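Local coordinates for spike protein P1 (Pseudoalteromonas phage pm2, PDB 2VVD) that serves as the receptor-binding spike at the fivefold vertices of the virion, this chain being its C-terminal receptor-binding domain, at residues Y71-V76 against G99-H104. Sequence-based numbering, arbitrary orientation.
Sequences YTSISV and GSTGSH. With CA (calcium ion), chain B.
One calcium site of the receptor-binding domain sits on this loop-to-loop contact, where 71-76, leading into strand 78-83, runs antiparallel to 99-104, which follows strand 92-95. The pairing starts at a single antiparallel bridge: Val76 N donates to Ser100 O at 2.8 Å, and Ser100 N donates back to Val76 O. Beside it, CG2 of Val76 packs against CB of Ser100 at 3.6 Å. Farther along, Ile74 N bonds nearly straight (174°) to Gly102 O, but from well above the plane of that carbonyl. Ile74 O, in turn, takes the edge of the His104 ring. NE2 of His104 donates to Ile74 O at 2.7 Å, within both the ring plane and the carbonyl plane, while Gly102 O lies above one face of the ring, displaced toward its rim. Ser73 works on two fronts. Its O binds calcium at 2.4 Å in a site shared with OD2 of Asp135 and OD2 of Asp137. Its OG, anti to the backbone N (chi1 176°), reaches Gly102 N for a weak bond of 3.0 Å and also meets water 2, a calcium ligand itself bonded to Ser75 OG. The His104 donor to Ile74 O implies a proton on NE2, and the metal couples to the 99-104 loop at second hand, through the weak Ser73 OG bond and the firm bond from Ile74 N, next to the liganding Ser73, to Gly102 O.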
loop_
_atom_site.group_PDB
_atom_site.type_symbol
_atom_site.label_atom_id
_atom_site.label_comp_id
_atom_site.label_asym_id
_atom_site.label_seq_id
_atom_site.Cartn_x
_atom_site.Cartn_y
_atom_site.Cartn_z
ATOM N N TYR A 71 -1.675 -22.964 -8.409
ATOM C CA TYR A 71 -0.367 -23.290 -7.834
ATOM C C TYR A 71 0.752 -22.420 -8.386
ATOM O O TYR A 71 1.915 -22.634 -8.070
ATOM C CB TYR A 71 -0.056 -24.780 -8.010
ATOM C CG TYR A 71 -1.089 -25.633 -7.316
ATOM C CD1 TYR A 71 -0.964 -25.949 -5.961
ATOM C CD2 TYR A 71 -2.222 -26.075 -7.995
ATOM C CE1 TYR A 71 -1.926 -26.711 -5.312
ATOM C CE2 TYR A 71 -3.188 -26.838 -7.353
ATOM C CZ TYR A 71 -3.039 -27.151 -6.014
ATOM O OH TYR A 71 -4.000 -27.902 -5.380
ATOM N N THR A 72 0.393 -21.422 -9.183
ATOM C CA THR A 72 1.351 -20.457 -9.699
ATOM C C THR A 72 1.902 -19.619 -8.542
ATOM O O THR A 72 1.144 -19.088 -7.727
ATOM C CB THR A 72 0.689 -19.555 -10.763
ATOM O OG1 THR A 72 0.261 -20.368 -11.865
ATOM C CG2 THR A 72 1.651 -18.493 -11.269
ATOM N N SER A 73 3.228 -19.537 -8.459
ATOM C CA SER A 73 3.885 -18.747 -7.425
ATOM C C SER A 73 3.863 -17.270 -7.797
ATOM O O SER A 73 4.255 -16.910 -8.909
ATOM C CB SER A 73 5.330 -19.201 -7.233
ATOM O OG SER A 73 5.992 -18.365 -6.298
ATOM N N ILE A 74 3.411 -16.426 -6.870
ATOM C CA ILE A 74 3.325 -14.978 -7.099
ATOM C C ILE A 74 4.093 -14.194 -6.033
ATOM O O ILE A 74 3.714 -14.180 -4.855
ATOM C CB ILE A 74 1.856 -14.499 -7.128
ATOM C CG1 ILE A 74 1.142 -15.037 -8.376
ATOM C CG2 ILE A 74 1.776 -12.969 -7.077
ATOM C CD1 ILE A 74 1.742 -14.568 -9.711
ATOM N N SER A 75 5.174 -13.546 -6.460
ATOM C CA SER A 75 5.989 -12.713 -5.580
ATOM C C SER A 75 5.295 -11.367 -5.393
ATOM O O SER A 75 4.797 -10.784 -6.370
ATOM C CB SER A 75 7.386 -12.494 -6.178
ATOM O OG SER A 75 8.119 -13.706 -6.258
ATOM N N VAL A 76 5.272 -10.888 -4.147
ATOM C CA VAL A 76 4.611 -9.624 -3.794
ATOM C C VAL A 76 5.473 -8.755 -2.875
ATOM O O VAL A 76 6.290 -9.251 -2.098
ATOM C CB VAL A 76 3.237 -9.852 -3.106
ATOM C CG1 VAL A 76 2.272 -10.519 -4.060
ATOM C CG2 VAL A 76 3.397 -10.671 -1.827
ATOM N N GLY A 99 8.378 -8.899 1.972
ATOM C CA GLY A 99 8.071 -9.552 0.709
ATOM C C GLY A 99 7.493 -10.927 0.989
ATOM O O GLY A 99 7.730 -11.504 2.047
ATOM N N SER A 100 6.723 -11.446 0.045
ATOM C CA SER A 100 6.159 -12.783 0.169
ATOM C C SER A 100 6.102 -13.430 -1.210
ATOM O O SER A 100 6.140 -12.737 -2.222
ATOM C CB SER A 100 4.776 -12.710 0.812
ATOM O OG SER A 100 4.110 -13.953 0.739
ATOM N N THR A 101 6.046 -14.758 -1.240
ATOM C CA THR A 101 6.053 -15.506 -2.499
ATOM C C THR A 101 5.172 -16.761 -2.420
ATOM O O THR A 101 4.518 -17.005 -1.401
ATOM C CB THR A 101 7.499 -15.865 -2.920
ATOM O OG1 THR A 101 7.501 -16.374 -4.263
ATOM C CG2 THR A 101 8.109 -16.891 -1.971
ATOM N N GLY A 102 5.137 -17.528 -3.508
ATOM C CA GLY A 102 4.301 -18.729 -3.601
ATOM C C GLY A 102 2.847 -18.435 -3.943
ATOM O O GLY A 102 2.498 -17.309 -4.312
ATOM N N SER A 103 2.002 -19.459 -3.832
ATOM C CA SER A 103 0.567 -19.329 -4.068
ATOM C C SER A 103 -0.105 -18.667 -2.862
ATOM O O SER A 103 0.343 -18.853 -1.726
ATOM C CB SER A 103 -0.038 -20.715 -4.319
ATOM O OG SER A 103 -1.200 -20.620 -5.111
ATOM N N HIS A 104 -1.178 -17.910 -3.103
ATOM C CA HIS A 104 -1.888 -17.186 -2.037
ATOM C C HIS A 104 -3.399 -17.435 -2.057
ATOM O O HIS A 104 -4.054 -17.134 -3.042
ATOM C CB HIS A 104 -1.642 -15.680 -2.162
ATOM C CG HIS A 104 -0.200 -15.303 -2.324
ATOM N ND1 HIS A 104 0.692 -15.295 -1.274
ATOM C CD2 HIS A 104 0.498 -14.900 -3.412
ATOM C CE1 HIS A 104 1.878 -14.907 -1.708
ATOM N NE2 HIS A 104 1.789 -14.665 -3.003
HETATM CA CA CA B . 6.296 -16.100 -9.827
HETATM O O HOH W 1 -1.645 -18.824 -7.243
HETATM O O HOH W 2 7.197 -16.193 -7.622
#